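Local atomic coordinates of cytochrome P450 (CYP102L1) (PDB entry 6N6Q), a protein that probably catalyses the haem-dependent oxidation of an organic substrate, as a cytochrome P450 encoded by a mycobacteriophage. Residues 131-134 against 135-139; 318-322 against 323-327; 333-336 against 337-341. All blocks are in the same frame, centred on the assembly; numbering follows the deposited sequence.

Interaction 1. Residues 131-134 against 135-139; sequences ATVR and ELIDA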
loop_
_atom_site.group_PDB
_atom_site.type_symbol
_atom_site.label_atom_id
_atom_site.label_comp_id
_atom_site.label_asym_id
_atom_site.label_seq_id
_atom_site.Cartn_x
_atom_site.Cartn_y
_atom_site.Cartn_z
ATOM N N ALA A 131 -0.649 -8.913 -18.451
ATOM C CA ALA A 131 -1.563 -10.019 -18.723
ATOM C C ALA A 131 -2.631 -10.137 -17.646
ATOM O O ALA A 131 -3.775 -10.502 -17.941
ATOM C CB ALA A 131 -0.783 -11.330 -18.844
ATOM N N THR A 132 -2.282 -9.828 -16.395
ATOM C CA THR A 132 -3.257 -9.914 -15.312
ATOM C C THR A 132 -4.281 -8.790 -15.406
ATOM O O THR A 132 -5.464 -8.992 -15.103
ATOM C CB THR A 132 -2.538 -9.890 -13.965
ATOM O OG1 THR A 132 -1.553 -10.930 -13.937
ATOM C CG2 THR A 132 -3.521 -10.109 -12.825
ATOM N N VAL A 133 -3.849 -7.598 -15.826
ATOM C CA VAL A 133 -4.792 -6.509 -16.061
ATOM C C VAL A 133 -5.752 -6.877 -17.185
ATOM O O VAL A 133 -6.954 -6.587 -17.116
ATOM C CB VAL A 133 -4.037 -5.201 -16.361
ATOM C CG1 VAL A 133 -5.016 -4.067 -16.617
ATOM C CG2 VAL A 133 -3.100 -4.850 -15.212
ATOM N N ARG A 134 -5.238 -7.527 -18.234
ATOM C CA ARG A 134 -6.094 -7.983 -19.326
ATOM C C ARG A 134 -7.207 -8.886 -18.810
ATOM O O ARG A 134 -8.353 -8.793 -19.264
ATOM C CB ARG A 134 -5.260 -8.716 -20.378
ATOM C CG ARG A 134 -6.061 -9.212 -21.575
ATOM C CD ARG A 134 -6.642 -8.040 -22.344
ATOM N NE ARG A 134 -7.516 -8.447 -23.440
ATOM C CZ ARG A 134 -7.104 -8.668 -24.684
ATOM N NH1 ARG A 134 -5.822 -8.537 -24.994
ATOM N NH2 ARG A 134 -7.974 -9.027 -25.618
ATOM N N GLU A 135 -6.886 -9.759 -17.853
ATOM C CA GLU A 135 -7.891 -10.655 -17.293
ATOM C C GLU A 135 -8.991 -9.890 -16.569
ATOM O O GLU A 135 -10.159 -10.295 -16.611
ATOM C CB GLU A 135 -7.218 -11.658 -16.354
ATOM C CG GLU A 135 -8.150 -12.697 -15.753
ATOM C CD GLU A 135 -7.399 -13.774 -14.997
ATOM O OE1 GLU A 135 -6.348 -14.223 -15.497
ATOM O OE2 GLU A 135 -7.851 -14.161 -13.899
ATOM N N LEU A 136 -8.649 -8.779 -15.908
ATOM C CA LEU A 136 -9.672 -7.988 -15.231
ATOM C C LEU A 136 -10.532 -7.226 -16.229
ATOM O O LEU A 136 -11.761 -7.187 -16.094
ATOM C CB LEU A 136 -9.031 -7.019 -14.240
ATOM C CG LEU A 136 -10.056 -6.164 -13.486
ATOM C CD1 LEU A 136 -10.831 -7.020 -12.493
ATOM C CD2 LEU A 136 -9.404 -4.980 -12.795
ATOM N N ILE A 137 -9.902 -6.605 -17.231
ATOM C CA ILE A 137 -10.651 -5.867 -18.245
ATOM C C ILE A 137 -11.636 -6.786 -18.954
ATOM O O ILE A 137 -12.777 -6.400 -19.236
ATOM C CB ILE A 137 -9.684 -5.197 -19.239
ATOM C CG1 ILE A 137 -8.781 -4.197 -18.515
ATOM C CG2 ILE A 137 -10.451 -4.517 -20.358
ATOM C CD1 ILE A 137 -9.535 -3.085 -17.826
ATOM N N ASP A 138 -11.214 -8.019 -19.245
ATOM C CA ASP A 138 -12.112 -8.981 -19.878
ATOM C C ASP A 138 -13.314 -9.278 -18.992
ATOM O O ASP A 138 -14.447 -9.368 -19.479
ATOM C CB ASP A 138 -11.355 -10.266 -20.207
ATOM C CG ASP A 138 -10.322 -10.072 -21.302
ATOM O OD1 ASP A 138 -10.297 -8.981 -21.911
ATOM O OD2 ASP A 138 -9.535 -11.010 -21.550
ATOM N N ALA A 139 -13.088 -9.435 -17.686
ATOM C CA ALA A 139 -14.201 -9.662 -16.770
ATOM C C ALA A 139 -15.096 -8.433 -16.677
ATOM O O ALA A 139 -16.325 -8.556 -16.607
ATOM C CB ALA A 139 -13.676 -10.050 -15.390
#
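Arg134 and Asp138, one helical turn apart, form the charged part of this contact. A bend at the second torsion of Arg134 (chi2 64°) carries its NE across to the carboxylate. NE donates to Asp138 OD1 over 3.2 Å, meeting it on the syn side, while OD1 lies close to the guanidinium plane. The two planes are 84° apart, and NE alone makes the bond, so the salt bridge is single-pronged. The carboxylate also sits back over the preceding turn, with Asp138 CG 3.1 Å from Arg134 O. Glu135 turns its charge elsewhere, with OE1 paired to Arg166 and OE2 taking the backbone N of Leu176.

The backbone bonds are those of a regular alpha-helix. Ile137 N reaches Val133 O at 3.0 Å with a nearly straight N-H (171°), and Asp138 N reaches Arg134 O at 3.0 Å.

The apolar packing lies on the same spacing as the polar pair: Val133 CG1 and Ile137 CG1 approach to 4.2 Å, and both side chains lie against Ala435 of helix 422-439. Thr132 and Leu136 pack against helix 152-169. This is an amphipathic turn of helix 119-145, with buried branches between neighbouring helices and an exposed i to i+4 salt bridge, in the helical part of the P450 fold.

Interaction 2. Residues 318-322 against 323-327; sequences PDFQF and DQIAK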
loop_
_atom_site.group_PDB
_atom_site.type_symbol
_atom_site.label_atom_id
_atom_site.label_comp_id
_atom_site.label_asym_id
_atom_site.label_seq_id
_atom_site.Cartn_x
_atom_site.Cartn_y
_atom_site.Cartn_z
ATOM N N PRO A 318 -4.603 -2.164 -25.202
ATOM C CA PRO A 318 -3.276 -1.612 -25.502
ATOM C C PRO A 318 -2.189 -2.675 -25.469
ATOM O O PRO A 318 -2.157 -3.539 -24.590
ATOM C CB PRO A 318 -3.072 -0.569 -24.397
ATOM C CG PRO A 318 -4.454 -0.200 -23.973
ATOM C CD PRO A 318 -5.255 -1.460 -24.084
ATOM N N ASP A 319 -1.294 -2.605 -26.457
ATOM C CA ASP A 319 -0.099 -3.445 -26.512
ATOM C C ASP A 319 0.950 -2.815 -25.599
ATOM O O ASP A 319 1.864 -2.108 -26.033
ATOM C CB ASP A 319 0.394 -3.577 -27.948
ATOM C CG ASP A 319 1.701 -4.343 -28.057
ATOM O OD1 ASP A 319 2.006 -5.152 -27.154
ATOM O OD2 ASP A 319 2.429 -4.124 -29.051
ATOM N N PHE A 320 0.799 -3.074 -24.302
ATOM C CA PHE A 320 1.659 -2.463 -23.296
ATOM C C PHE A 320 3.091 -2.964 -23.445
ATOM O O PHE A 320 3.354 -4.163 -23.317
ATOM C CB PHE A 320 1.140 -2.771 -21.892
ATOM C CG PHE A 320 -0.105 -2.015 -21.516
ATOM C CD1 PHE A 320 -0.059 -0.652 -21.275
ATOM C CD2 PHE A 320 -1.317 -2.673 -21.377
ATOM C CE1 PHE A 320 -1.202 0.045 -20.922
ATOM C CE2 PHE A 320 -2.464 -1.981 -21.023
ATOM C CZ PHE A 320 -2.405 -0.620 -20.795
ATOM N N GLN A 321 4.013 -2.046 -23.714
ATOM C CA GLN A 321 5.438 -2.318 -23.625
ATOM C C GLN A 321 6.012 -1.547 -22.443
ATOM O O GLN A 321 5.499 -0.490 -22.065
ATOM C CB GLN A 321 6.164 -1.948 -24.923
ATOM C CG GLN A 321 5.493 -0.838 -25.696
ATOM C CD GLN A 321 5.930 -0.761 -27.148
ATOM O OE1 GLN A 321 7.100 -0.971 -27.471
ATOM N NE2 GLN A 321 4.985 -0.461 -28.036
ATOM N N PHE A 322 7.083 -2.096 -21.862
ATOM C CA PHE A 322 7.559 -1.624 -20.563
ATOM C C PHE A 322 7.892 -0.136 -20.582
ATOM O O PHE A 322 7.579 0.587 -19.628
ATOM C CB PHE A 322 8.776 -2.440 -20.127
ATOM C CG PHE A 322 9.422 -1.934 -18.870
ATOM C CD1 PHE A 322 8.812 -2.118 -17.640
ATOM C CD2 PHE A 322 10.637 -1.276 -18.917
ATOM C CE1 PHE A 322 9.402 -1.650 -16.483
ATOM C CE2 PHE A 322 11.233 -0.809 -17.764
ATOM C CZ PHE A 322 10.615 -0.996 -16.545
ATOM N N ASP A 323 8.523 0.341 -21.657
ATOM C CA ASP A 323 8.968 1.730 -21.704
ATOM C C ASP A 323 7.817 2.723 -21.792
ATOM O O ASP A 323 7.987 3.882 -21.399
ATOM C CB ASP A 323 9.916 1.937 -22.886
ATOM C CG ASP A 323 11.321 1.458 -22.594
ATOM O OD1 ASP A 323 11.796 1.664 -21.458
ATOM O OD2 ASP A 323 11.952 0.874 -23.502
ATOM N N GLN A 324 6.653 2.305 -22.294
ATOM C CA GLN A 324 5.552 3.244 -22.478
ATOM C C GLN A 324 4.927 3.687 -21.163
ATOM O O GLN A 324 4.310 4.755 -21.116
ATOM C CB GLN A 324 4.476 2.628 -23.373
ATOM C CG GLN A 324 4.846 2.576 -24.842
ATOM C CD GLN A 324 3.765 1.934 -25.689
ATOM O OE1 GLN A 324 3.040 1.051 -25.227
ATOM N NE2 GLN A 324 3.653 2.372 -26.937
ATOM N N ILE A 325 5.079 2.898 -20.098
ATOM C CA ILE A 325 4.362 3.175 -18.857
ATOM C C ILE A 325 4.849 4.476 -18.232
ATOM O O ILE A 325 4.049 5.349 -17.876
ATOM C CB ILE A 325 4.499 1.990 -17.886
ATOM C CG1 ILE A 325 3.966 0.714 -18.540
ATOM C CG2 ILE A 325 3.770 2.278 -16.585
ATOM C CD1 ILE A 325 2.624 0.895 -19.226
ATOM N N ALA A 326 6.167 4.635 -18.099
ATOM C CA ALA A 326 6.711 5.847 -17.499
ATOM C C ALA A 326 6.530 7.076 -18.379
ATOM O O ALA A 326 6.692 8.197 -17.885
ATOM C CB ALA A 326 8.193 5.656 -17.177
ATOM N N LYS A 327 6.201 6.898 -19.660
ATOM C CA LYS A 327 5.991 8.032 -20.550
ATOM C C LYS A 327 4.623 8.678 -20.374
ATOM O O LYS A 327 4.389 9.752 -20.937
ATOM C CB LYS A 327 6.180 7.601 -22.009
ATOM C CG LYS A 327 7.613 7.199 -22.353
ATOM C CD LYS A 327 7.822 7.020 -23.852
ATOM C CE LYS A 327 7.058 5.823 -24.393
ATOM N NZ LYS A 327 7.452 5.473 -25.789
#
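Phe322 meets Asp323 where the loop after helix 298-311 passes into the short, weakly bonded helix 322-326, and with Gln324 these two carry most of the contact. The CB of Phe322 points away from the residues that follow, yet CG, anti to the backbone N (chi1 174°), is set beside the carbonyl carbon. This keeps CB and the near side of the ring against Asp323 N, at 3.2 Å from CB and 3.8 Å from CD2, with the ring obliquely placed. Asp323 OD1 lies 4.1 Å from Phe322 CD2, ring and carboxylate planes 51° apart. Beyond Asp323, the Phe322 ring packs on Met122 and His126 of helix 119-145 and meets the His427 ring.

From Gln324 the extended chain reaches back and crosses the Gln321 side chain obliquely, bringing OE1 to 3.1 Å from Gln321 CG. The amide planes stand 55° apart; as modelled, the two amides make no bond to each other, while Gln324 OE1 takes a weak one from Trp312 NE1. In the backbone, Gln324 N donates to Gln321 O, three residues back, at 3.0 Å, from above the carbonyl plane. Ile325 N follows with a weak bond to Phe322 O at 3.4 Å.

On the buried side Ile325 CD1 rests 3.7 Å from Phe320 CD1, the side chains crossing at about a right angle. Pro318 CB lies over one face of the Phe320 ring, and Trp312 meets the Phe320 ring edge-to-face.

The chemistry is divided: few, partly weak backbone bonds shape the turn, while its outward links are polar, from Phe320 O to His126 NE2 and from Trp312 NE1 to Gln324 OE1, and apolar, in packing on helices 119-145 and 422-439.

Interaction 3. Residues 333-336 against 337-341; sequences LVID and EALRL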
loop_
_atom_site.group_PDB
_atom_site.type_symbol
_atom_site.label_atom_id
_atom_site.label_comp_id
_atom_site.label_asym_id
_atom_site.label_seq_id
_atom_site.Cartn_x
_atom_site.Cartn_y
_atom_site.Cartn_z
ATOM N N LEU A 333 0.789 11.933 -12.731
ATOM C CA LEU A 333 0.394 13.050 -11.879
ATOM C C LEU A 333 -0.960 12.809 -11.227
ATOM O O LEU A 333 -1.236 13.359 -10.155
ATOM C CB LEU A 333 0.369 14.350 -12.686
ATOM C CG LEU A 333 1.718 14.865 -13.188
ATOM C CD1 LEU A 333 1.556 16.226 -13.848
ATOM C CD2 LEU A 333 2.725 14.931 -12.053
ATOM N N VAL A 334 -1.814 11.999 -11.853
ATOM C CA VAL A 334 -3.102 11.671 -11.247
ATOM C C VAL A 334 -2.899 10.787 -10.023
ATOM O O VAL A 334 -3.500 11.012 -8.965
ATOM C CB VAL A 334 -4.030 11.004 -12.279
ATOM C CG1 VAL A 334 -5.332 10.571 -11.625
ATOM C CG2 VAL A 334 -4.304 11.950 -13.436
ATOM N N ILE A 335 -2.044 9.769 -10.147
ATOM C CA ILE A 335 -1.790 8.871 -9.026
ATOM C C ILE A 335 -1.074 9.608 -7.902
ATOM O O ILE A 335 -1.333 9.363 -6.719
ATOM C CB ILE A 335 -0.988 7.645 -9.493
ATOM C CG1 ILE A 335 -1.668 6.988 -10.691
ATOM C CG2 ILE A 335 -0.842 6.645 -8.359
ATOM C CD1 ILE A 335 -0.954 5.759 -11.192
ATOM N N ASP A 336 -0.163 10.519 -8.253
ATOM C CA ASP A 336 0.550 11.283 -7.236
ATOM C C ASP A 336 -0.412 12.143 -6.426
ATOM O O ASP A 336 -0.344 12.179 -5.192
ATOM C CB ASP A 336 1.630 12.145 -7.888
ATOM C CG ASP A 336 2.787 11.327 -8.417
ATOM O OD1 ASP A 336 2.786 10.094 -8.216
ATOM O OD2 ASP A 336 3.702 11.914 -9.034
ATOM N N GLU A 337 -1.325 12.839 -7.108
ATOM C CA GLU A 337 -2.299 13.664 -6.404
ATOM C C GLU A 337 -3.253 12.817 -5.572
ATOM O O GLU A 337 -3.700 13.255 -4.506
ATOM C CB GLU A 337 -3.073 14.529 -7.402
ATOM C CG GLU A 337 -4.088 15.477 -6.773
ATOM C CD GLU A 337 -3.449 16.644 -6.033
ATOM O OE1 GLU A 337 -2.204 16.747 -6.016
ATOM O OE2 GLU A 337 -4.202 17.466 -5.468
ATOM N N ALA A 338 -3.575 11.607 -6.037
ATOM C CA ALA A 338 -4.392 10.705 -5.233
ATOM C C ALA A 338 -3.648 10.267 -3.978
ATOM O O ALA A 338 -4.231 10.223 -2.887
ATOM C CB ALA A 338 -4.811 9.490 -6.061
ATOM N N LEU A 339 -2.359 9.945 -4.110
ATOM C CA LEU A 339 -1.560 9.561 -2.954
ATOM C C LEU A 339 -1.268 10.739 -2.037
ATOM O O LEU A 339 -0.885 10.527 -0.882
ATOM C CB LEU A 339 -0.252 8.913 -3.409
ATOM C CG LEU A 339 -0.402 7.509 -3.999
ATOM C CD1 LEU A 339 0.943 6.966 -4.455
ATOM C CD2 LEU A 339 -1.043 6.577 -2.982
ATOM N N ARG A 340 -1.433 11.971 -2.521
ATOM C CA ARG A 340 -1.306 13.129 -1.646
ATOM C C ARG A 340 -2.601 13.369 -0.878
ATOM O O ARG A 340 -2.613 13.371 0.357
ATOM C CB ARG A 340 -0.926 14.372 -2.453
ATOM C CG ARG A 340 -0.644 15.592 -1.587
ATOM C CD ARG A 340 -0.652 16.881 -2.392
ATOM N NE ARG A 340 -1.977 17.182 -2.925
ATOM C CZ ARG A 340 -2.936 17.793 -2.238
ATOM N NH1 ARG A 340 -2.721 18.168 -0.984
ATOM N NH2 ARG A 340 -4.112 18.026 -2.800
ATOM N N LEU A 341 -3.706 13.562 -1.602
ATOM C CA LEU A 341 -4.970 13.886 -0.950
ATOM C C LEU A 341 -5.428 12.769 -0.020
ATOM O O LEU A 341 -6.042 13.039 1.019
ATOM C CB LEU A 341 -6.041 14.180 -2.000
ATOM C CG LEU A 341 -7.192 15.078 -1.542
ATOM C CD1 LEU A 341 -6.651 16.404 -1.031
ATOM C CD2 LEU A 341 -8.181 15.303 -2.673
#
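Leu339 lays its CG beside its own backbone N (chi1 -72°) and thereby leans back on the turn before it, where CG is 3.4 Å from Ile335 O and CD1 is 4.3 Å from Ile335 CG2. In the same helix two bends bring opposite charges together: Glu337 folds at its second torsion (chi2 72°) and Arg340 at its third (chi3 66°).

Arg340 then grips the carboxylate side-on with two nitrogens. NE bonds Glu337 OE1 at 3.1 Å and NH2 bonds OE2 at 2.7 Å, both oxygens lying near the guanidinium plane but being approached from above the carboxylate plane. Both groups have further partners: Arg395 and Lys392 N also reach Glu337 OE2, Arg340 bonds the carbonyls of His379 and Ala388, and the Arg340 guanidinium makes a cation-pi contact with Trp384.

The backbone joins both segments in a regular helix, with Glu337 N on Leu333 O at 3.1 Å, Ala338 N on Val334 O at 3.0 Å and Leu339 N on Ile335 O at 2.9 Å; Arg340 N to Asp336 O is weak. Ile335 faces helix 422-439, and Leu339 touches Ala286 of helix 265-296, close to the haem. Glu337-Ala338-Leu339-Arg340 is the ExxR motif of the P450 K helix, and the Arg395 salt bridge to Glu337 is consistent with the buried Glu-Arg-Arg triad of this fold.

How the interactions relate
All three are local turns, but they sit at different depths. Interaction 3 is buried beside the haem, whereas interactions 1 and 2 are partly buried and lie on the same side of the chain's centre, with nearest atoms about 6 Å apart. Helix 422-439 is the shared neighbour, packed by side chains from each of them; Phe322 and Ile325 of interaction 2 also lean on helix 119-145, which carries interaction 1. Both 131-139 and 333-341 hold a salt bridge within one helix: single-pronged and exposed in the first, two-pronged and enclosed by further partners in the second. Interaction 2, the entry to a short helix leading toward 329-341, has no such bridge between its segments.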